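Local structure of tubulin binding cofactor C (Leishmania major, 5AJ8) at residues C37-L42 with T54-Y59; Y59-Q64 with G94-W99; I84-D89 with D141-K146. The protein probably acts as a chaperone in the folding and assembly of tubulin, with this chain forming the cofactor's C-terminal domain. The protein carries 1 engineered substitution. All coordinates share one frame; numbering follows the deposited sequence. Where two conformers were deposited one is given.

Interaction 1. Residues C37-L42 with T54-Y59; sequences CAIYCL and TNCRVY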
# COMPACT_ATOMS: atom_id res chain seq x y z
N CYS A 37 -1.46 1.74 13.28
CA CYS A 37 -2.74 1.38 12.69
C CYS A 37 -2.56 0.54 11.43
O CYS A 37 -1.45 0.33 10.97
CB CYS A 37 -3.58 2.62 12.39
SG CYS A 37 -2.90 3.75 11.18
N ALA A 38 -3.69 0.04 10.93
CA ALA A 38 -3.75 -0.65 9.68
C ALA A 38 -4.39 0.29 8.69
O ALA A 38 -5.37 0.97 9.01
CB ALA A 38 -4.57 -1.93 9.81
N ILE A 39 -3.84 0.32 7.48
CA ILE A 39 -4.34 1.21 6.43
C ILE A 39 -4.73 0.36 5.22
O ILE A 39 -3.90 -0.28 4.63
CB ILE A 39 -3.26 2.25 6.05
CG1 ILE A 39 -2.83 3.05 7.28
CG2 ILE A 39 -3.76 3.18 4.96
CD1 ILE A 39 -1.71 4.04 6.98
N TYR A 40 -6.02 0.37 4.89
CA TYR A 40 -6.56 -0.45 3.81
C TYR A 40 -6.96 0.46 2.65
O TYR A 40 -7.89 1.26 2.80
CB TYR A 40 -7.79 -1.19 4.32
CG TYR A 40 -7.47 -2.16 5.43
CD1 TYR A 40 -6.90 -3.38 5.14
CD2 TYR A 40 -7.76 -1.85 6.75
CE1 TYR A 40 -6.61 -4.26 6.15
CE2 TYR A 40 -7.49 -2.74 7.76
CZ TYR A 40 -6.90 -3.93 7.45
OH TYR A 40 -6.64 -4.83 8.44
N CYS A 41 -6.23 0.36 1.53
CA CYS A 41 -6.51 1.15 0.34
C CYS A 41 -7.11 0.32 -0.81
O CYS A 41 -6.53 -0.68 -1.25
CB CYS A 41 -5.27 1.85 -0.20
SG CYS A 41 -4.22 2.68 1.02
N LEU A 42 -8.25 0.77 -1.31
CA LEU A 42 -8.74 0.29 -2.59
C LEU A 42 -7.71 0.73 -3.66
O LEU A 42 -6.93 1.65 -3.44
CB LEU A 42 -10.14 0.84 -2.88
CG LEU A 42 -11.24 0.49 -1.87
CD1 LEU A 42 -12.58 1.07 -2.28
CD2 LEU A 42 -11.36 -1.02 -1.66
N THR A 54 4.84 5.56 11.01
CA THR A 54 5.55 4.57 11.81
C THR A 54 4.59 3.51 12.35
O THR A 54 3.45 3.81 12.74
CB THR A 54 6.23 5.19 13.04
OG1 THR A 54 5.28 5.97 13.79
CG2 THR A 54 7.41 6.07 12.63
N ASN A 55 5.06 2.27 12.38
CA ASN A 55 4.33 1.15 13.00
C ASN A 55 2.94 1.00 12.40
O ASN A 55 1.95 0.99 13.11
CB ASN A 55 4.25 1.36 14.51
CG ASN A 55 3.68 0.16 15.24
OD1 ASN A 55 3.81 -0.99 14.79
ND2 ASN A 55 3.07 0.41 16.39
N CYS A 56 2.88 0.93 11.07
CA CYS A 56 1.62 0.76 10.37
C CYS A 56 1.70 -0.47 9.50
O CYS A 56 2.78 -0.84 9.05
CB CYS A 56 1.28 1.97 9.49
SG CYS A 56 0.93 3.49 10.36
N ARG A 57 0.55 -1.10 9.27
CA ARG A 57 0.39 -2.16 8.27
C ARG A 57 -0.45 -1.56 7.15
O ARG A 57 -1.56 -1.11 7.41
CB ARG A 57 -0.35 -3.37 8.89
CG ARG A 57 0.49 -4.43 9.55
CD ARG A 57 1.27 -3.90 10.73
NE ARG A 57 0.49 -3.12 11.69
CZ ARG A 57 1.03 -2.30 12.58
NH1 ARG A 57 2.37 -2.17 12.65
NH2 ARG A 57 0.24 -1.61 13.41
N VAL A 58 0.07 -1.55 5.93
CA VAL A 58 -0.55 -0.85 4.79
C VAL A 58 -0.80 -1.79 3.62
O VAL A 58 0.08 -2.56 3.25
CB VAL A 58 0.36 0.28 4.33
CG1 VAL A 58 -0.29 1.14 3.26
CG2 VAL A 58 0.74 1.15 5.53
N TYR A 59 -2.04 -1.81 3.11
CA TYR A 59 -2.43 -2.64 1.98
C TYR A 59 -2.80 -1.69 0.87
O TYR A 59 -3.77 -0.97 0.99
CB TYR A 59 -3.61 -3.55 2.34
CG TYR A 59 -3.35 -4.47 3.53
CD1 TYR A 59 -3.43 -4.00 4.82
CD2 TYR A 59 -2.98 -5.80 3.35
CE1 TYR A 59 -3.16 -4.82 5.91
CE2 TYR A 59 -2.70 -6.64 4.43
CZ TYR A 59 -2.80 -6.14 5.72
OH TYR A 59 -2.58 -6.96 6.82
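Ile39 and Val58 lie side by side on neighbouring strands of a right-handed parallel beta-helix, the fold of cofactor C domains, with strands 38-41 and 56-59 10° from parallel. The tight part is where Ile39, Tyr40 and Cys41 face Val58 and Tyr59. Ile39 straddles Val58, bonding to the one neighbouring strand through both its N (to Arg57 O, 2.7 Å) and its O (from Tyr59 N, 2.8 Å), and Cys41 N continues the ladder to Tyr59 O at 2.8 Å. On one face, Ile39 CD1 meets Val58 CG2 at 4.1 Å; beta-branched side chains suit extended strands and pack well in the interior. On the other face the Tyr40 and Tyr59 rings run alongside each other, nearly parallel but barely overlapping, with CE1 of Tyr40 3.5 Å from CD1 of Tyr59. Both CG atoms sit anti to the carbonyl carbon (chi1 -63° and -58°), which leans the rings the same way. Their hydroxyls are satisfied by Ser164 and Arg162 respectively. Toward Asn55 the ladder's last good rung is Arg57 N to Cys37 O (3.0 Å); beyond it just the weak Cys37 N to Asn55 O bond remains. Arg57, partly exposed, folds its bent chain over the corner, where a bond from ND2 to Asp36 OD1 steadies the Asn55 amide. Its NH1 donates to Asn55 OD1 at 2.8 Å, nearly in the guanidinium plane but above the carbonyl plane.

Interaction 2. Residues Y59-Q64 with G94-W99; sequences YVACHQ and GPYRCW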
# COMPACT_ATOMS: atom_id res chain seq x y z
N TYR A 59 -2.04 -1.81 3.11
CA TYR A 59 -2.43 -2.64 1.98
C TYR A 59 -2.80 -1.69 0.87
O TYR A 59 -3.77 -0.97 0.99
CB TYR A 59 -3.61 -3.55 2.34
CG TYR A 59 -3.35 -4.47 3.53
CD1 TYR A 59 -3.43 -4.00 4.82
CD2 TYR A 59 -2.98 -5.80 3.35
CE1 TYR A 59 -3.16 -4.82 5.91
CE2 TYR A 59 -2.70 -6.64 4.43
CZ TYR A 59 -2.80 -6.14 5.72
OH TYR A 59 -2.58 -6.96 6.82
N VAL A 60 -2.02 -1.66 -0.20
CA VAL A 60 -2.23 -0.67 -1.27
C VAL A 60 -1.87 -1.23 -2.65
O VAL A 60 -0.84 -1.92 -2.81
CB VAL A 60 -1.40 0.63 -0.99
CG1 VAL A 60 0.08 0.33 -0.86
CG2 VAL A 60 -1.66 1.71 -2.03
N ALA A 61 -2.73 -0.94 -3.61
CA ALA A 61 -2.42 -1.10 -5.01
C ALA A 61 -2.32 0.29 -5.65
O ALA A 61 -3.16 1.15 -5.37
CB ALA A 61 -3.49 -1.93 -5.71
N CYS A 62 -1.34 0.47 -6.54
CA CYS A 62 -1.08 1.77 -7.15
C CYS A 62 -0.16 1.66 -8.36
O CYS A 62 0.41 0.61 -8.62
CB CYS A 62 -0.49 2.73 -6.12
SG CYS A 62 1.01 2.12 -5.30
N HIS A 63 -0.06 2.74 -9.13
CA HIS A 63 0.86 2.82 -10.28
C HIS A 63 2.30 3.10 -9.87
O HIS A 63 3.27 2.50 -10.41
CB HIS A 63 0.41 3.93 -11.21
CG HIS A 63 -0.87 3.66 -11.89
ND1 HIS A 63 -1.35 4.45 -12.92
CD2 HIS A 63 -1.80 2.70 -11.68
CE1 HIS A 63 -2.53 3.99 -13.30
NE2 HIS A 63 -2.82 2.93 -12.56
N GLN A 64 2.46 4.04 -8.92
CA GLN A 64 3.74 4.34 -8.29
C GLN A 64 3.58 4.42 -6.78
O GLN A 64 2.54 4.85 -6.30
CB GLN A 64 4.30 5.65 -8.80
CG GLN A 64 4.55 5.68 -10.30
CD GLN A 64 3.38 6.23 -11.08
OE1 GLN A 64 2.48 6.84 -10.53
NE2 GLN A 64 3.36 5.97 -12.37
N GLY A 94 5.28 -7.27 1.30
CA GLY A 94 4.48 -8.43 0.97
C GLY A 94 3.52 -8.08 -0.15
O GLY A 94 3.49 -6.93 -0.63
N PRO A 95 2.75 -9.07 -0.60
CA PRO A 95 1.76 -8.89 -1.65
C PRO A 95 0.37 -8.43 -1.16
O PRO A 95 -0.09 -8.80 -0.06
CB PRO A 95 1.65 -10.30 -2.22
CG PRO A 95 1.76 -11.17 -1.00
CD PRO A 95 2.83 -10.48 -0.16
N TYR A 96 -0.28 -7.65 -2.02
CA TYR A 96 -1.61 -7.06 -1.77
C TYR A 96 -2.70 -8.13 -1.55
O TYR A 96 -3.70 -7.91 -0.85
CB TYR A 96 -1.96 -6.19 -2.98
CG TYR A 96 -3.19 -5.32 -2.92
CD1 TYR A 96 -3.33 -4.33 -1.95
CD2 TYR A 96 -4.18 -5.45 -3.88
CE1 TYR A 96 -4.43 -3.50 -1.94
CE2 TYR A 96 -5.28 -4.62 -3.88
CZ TYR A 96 -5.40 -3.65 -2.90
OH TYR A 96 -6.49 -2.82 -2.90
N ARG A 97 -2.49 -9.29 -2.15
CA ARG A 97 -3.40 -10.40 -2.01
C ARG A 97 -3.60 -10.84 -0.52
O ARG A 97 -4.58 -11.50 -0.21
CB ARG A 97 -2.97 -11.59 -2.89
CG ARG A 97 -1.65 -12.21 -2.50
CD ARG A 97 -1.25 -13.36 -3.42
NE ARG A 97 0.09 -13.84 -3.08
CZ ARG A 97 1.21 -13.57 -3.75
NH1 ARG A 97 1.20 -12.83 -4.87
NH2 ARG A 97 2.38 -14.07 -3.32
N CYS A 98 -2.67 -10.47 0.38
CA CYS A 98 -2.88 -10.69 1.82
C CYS A 98 -4.10 -9.96 2.37
O CYS A 98 -4.59 -10.31 3.44
CB CYS A 98 -1.63 -10.29 2.63
SG CYS A 98 -0.21 -11.32 2.22
N TRP A 99 -4.58 -8.91 1.69
CA TRP A 99 -5.85 -8.32 2.10
C TRP A 99 -7.00 -9.14 1.52
O TRP A 99 -7.60 -8.77 0.52
CB TRP A 99 -5.96 -6.84 1.72
CG TRP A 99 -7.23 -6.20 2.22
CD1 TRP A 99 -8.02 -6.64 3.26
CD2 TRP A 99 -7.83 -5.01 1.74
NE1 TRP A 99 -9.07 -5.79 3.44
CE2 TRP A 99 -8.97 -4.78 2.53
CE3 TRP A 99 -7.52 -4.11 0.71
CZ2 TRP A 99 -9.81 -3.68 2.31
CZ3 TRP A 99 -8.35 -3.02 0.52
CH2 TRP A 99 -9.46 -2.82 1.30
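Ala61 meets Tyr96 by a CH-pi contact: its CB methyl stands over one face of the phenol ring, 3.9 Å from the centroid and 18° off the normal, displaced toward the rim. A small residue fits because the ring lies close to the strand, and the backbone is touched too. Val60 N lies 3.5 Å from Tyr96 CD1, near the ring plane at its edge, whereas Ala61 N is over a face. CG of Tyr96 is anti to the backbone N (chi1 -172°), which carries the ring from the 3-10 turn across to the strand. Apolar packing makes up the second group. Tyr59, through the CD2 side of its ring, rests on CB of Trp99 at 3.6 Å, and its CE2 reaches CB of Cys98 at 4.2 Å. The Tyr59 and Trp99 rings themselves meet obliquely, their planes 49° apart. No hydrogen bond crosses between the segments; those present wind the turn or fix the rings' outer ends. Cys98 N bonds to Pro95 O and Trp99 N to Tyr96 O (2.9 Å), winding residues 96-98 into the 3-10 turn, while Tyr96 OH is tied to Cys41 O and Trp99 NE1 to Thr166 O. Aromatic side chains of the 3-10 turn after strand 91-95 and of Trp99 thus lie across strand 56-62, covering a flank of the parallel beta-helix that forms the cofactor C domain.

Interaction 3. Residues I84-D89 with D141-K146; sequences IIEECD and DFQWVK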
# COMPACT_ATOMS: atom_id res chain seq x y z
N ILE A 84 9.73 3.07 -4.28
CA ILE A 84 10.92 3.85 -3.91
C ILE A 84 10.83 4.19 -2.42
O ILE A 84 9.79 4.67 -1.96
CB ILE A 84 11.02 5.17 -4.73
CG1 ILE A 84 11.18 4.86 -6.22
CG2 ILE A 84 12.20 6.00 -4.26
CD1 ILE A 84 11.16 6.08 -7.14
N ILE A 85 11.91 3.97 -1.68
CA ILE A 85 11.97 4.47 -0.31
C ILE A 85 13.12 5.45 -0.13
O ILE A 85 14.08 5.46 -0.90
CB ILE A 85 12.08 3.33 0.73
CG1 ILE A 85 13.34 2.49 0.53
CG2 ILE A 85 10.85 2.45 0.66
CD1 ILE A 85 13.57 1.48 1.65
N GLU A 86 12.98 6.28 0.90
CA GLU A 86 13.93 7.34 1.20
C GLU A 86 13.88 7.67 2.68
O GLU A 86 12.81 8.01 3.21
CB GLU A 86 13.58 8.60 0.40
CG GLU A 86 14.59 9.72 0.58
CD GLU A 86 14.19 11.02 -0.08
OE1 GLU A 86 13.10 11.11 -0.70
OE2 GLU A 86 15.00 11.98 0.01
N GLU A 87 15.02 7.57 3.37
CA GLU A 87 15.06 7.77 4.82
C GLU A 87 14.02 6.86 5.53
O GLU A 87 13.27 7.32 6.39
CB GLU A 87 14.87 9.25 5.16
CG GLU A 87 16.12 10.09 4.86
CD GLU A 87 15.86 11.58 4.66
OE1 GLU A 87 14.75 12.08 4.96
OE2 GLU A 87 16.77 12.27 4.17
N CYS A 88 13.98 5.58 5.13
CA CYS A 88 13.09 4.59 5.73
C CYS A 88 13.92 3.48 6.34
O CYS A 88 15.07 3.26 5.96
CB CYS A 88 12.12 4.01 4.70
SG CYS A 88 10.93 5.17 4.02
N ASP A 89 13.34 2.77 7.30
CA ASP A 89 14.05 1.65 7.92
C ASP A 89 13.03 0.70 8.50
O ASP A 89 11.94 1.11 8.84
CB ASP A 89 15.00 2.14 9.03
CG ASP A 89 15.98 1.04 9.52
OD1 ASP A 89 16.65 0.34 8.71
OD2 ASP A 89 16.10 0.88 10.75
N ASP A 141 15.79 1.58 -2.88
CA ASP A 141 16.27 2.40 -1.78
C ASP A 141 17.44 3.18 -2.39
O ASP A 141 18.59 2.86 -2.18
CB ASP A 141 16.67 1.51 -0.62
CG ASP A 141 17.18 2.29 0.57
OD1 ASP A 141 17.11 3.54 0.56
OD2 ASP A 141 17.63 1.63 1.54
N PHE A 142 17.09 4.19 -3.17
CA PHE A 142 18.03 4.82 -4.12
C PHE A 142 19.18 5.59 -3.46
O PHE A 142 20.22 5.73 -4.06
CB PHE A 142 17.29 5.72 -5.11
CG PHE A 142 16.75 7.00 -4.50
CD1 PHE A 142 15.49 7.03 -3.92
CD2 PHE A 142 17.48 8.17 -4.57
CE1 PHE A 142 14.99 8.20 -3.38
CE2 PHE A 142 17.00 9.34 -4.01
CZ PHE A 142 15.75 9.35 -3.42
N GLN A 143 19.02 6.04 -2.22
CA GLN A 143 20.14 6.69 -1.52
C GLN A 143 21.14 5.69 -0.95
O GLN A 143 22.25 6.08 -0.60
CB GLN A 143 19.63 7.61 -0.41
CG GLN A 143 18.76 8.72 -0.96
CD GLN A 143 18.35 9.73 0.08
OE1 GLN A 143 18.15 9.40 1.25
NE2 GLN A 143 18.21 10.98 -0.34
N TRP A 144 20.78 4.41 -0.87
CA TRP A 144 21.73 3.39 -0.47
C TRP A 144 22.61 3.02 -1.67
O TRP A 144 22.22 2.23 -2.53
CB TRP A 144 21.04 2.15 0.07
CG TRP A 144 21.99 1.15 0.61
CD1 TRP A 144 22.53 0.09 -0.04
CD2 TRP A 144 22.53 1.12 1.94
NE1 TRP A 144 23.36 -0.61 0.79
CE2 TRP A 144 23.38 0.01 2.01
CE3 TRP A 144 22.37 1.92 3.07
CZ2 TRP A 144 24.09 -0.32 3.17
CZ3 TRP A 144 23.06 1.57 4.24
CH2 TRP A 144 23.91 0.47 4.27
N VAL A 145 23.79 3.61 -1.72
CA VAL A 145 24.70 3.42 -2.85
C VAL A 145 25.91 2.51 -2.54
O VAL A 145 26.68 2.24 -3.45
CB VAL A 145 25.19 4.76 -3.44
CG1 VAL A 145 24.01 5.53 -4.02
CG2 VAL A 145 25.95 5.58 -2.39
N LYS A 146 26.04 2.03 -1.30
CA LYS A 146 27.02 0.96 -1.00
C LYS A 146 26.74 -0.26 -1.86
O LYS A 146 25.67 -0.40 -2.42
CB LYS A 146 27.01 0.52 0.47
CG LYS A 146 27.51 1.55 1.47
CD LYS A 146 26.37 2.16 2.25
CE LYS A 146 26.76 3.45 2.94
NZ LYS A 146 25.57 4.16 3.46
O HOH W 1 16.84 5.83 -0.25
O HOH W 2 17.75 6.98 2.49
O HOH W 3 15.73 4.33 3.02
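Ile84 presses its CG2 methyl obliquely against Phe142 at CD1, 3.5 Å away. Ile85 lays CG1 against CB of Asp141 at 3.7 Å, so the acid packs with its apolar part while its carboxylate serves other partners. Glu86 crosses both Phe142 and Gln143, its CG 3.6 Å from Gln143 OE1 and its CD near Phe142 CZ. Waters add to this: water 1 bridges Ile85 O and Gln143 N, water 2 accepts a hydrogen bond from Glu87 N (2.9 Å) and donates to Gln143 OE1 at 2.7 Å, and water 3 is held between Cys88 N (3.0 Å) and Asp141 OD1 (2.9 Å), polar bridges suited to a surface. Strand 84-86 belongs to one parallel sheet of the beta-helix, with strand 140-141 at its edge. The chain then departs in a type I turn from Asp141 to Trp144, closed by Trp144 N bonding to Asp141 O at 3.0 Å. Phe142 has its CG between the backbone N and the carbonyl carbon (chi1 71°), which folds the ring back toward the strand, and Gln143 CG lies over one of its faces. Farther out, Ser150 holds Asp141 OD2, and Arg66 on strand 64-68 pairs with Glu86 OE1 in a salt bridge.

How the interactions relate
The three contacts sample both six-stranded parallel sheets of the domain. Interactions 1 and 2, with centres about 10 Å apart, touch directly: they share Tyr59 and strand 56-62, and Tyr40 packs on Trp99, linking the second and third strands of one sheet to the segment that follows strand 91-95. Interaction 3 lies at the edge of the other sheet, its centre about 21 Å from that of interaction 1 and 20 Å from that of interaction 2, and touches neither. Along the chain interaction 1 ends at Tyr59, where interaction 2 begins, while interactions 2 and 3 alternate: 84-89 falls between 59-64 and 94-99, and 141-146 follows both. The fold therefore combines a buried aromatic flank with a hydrated edge near the surface.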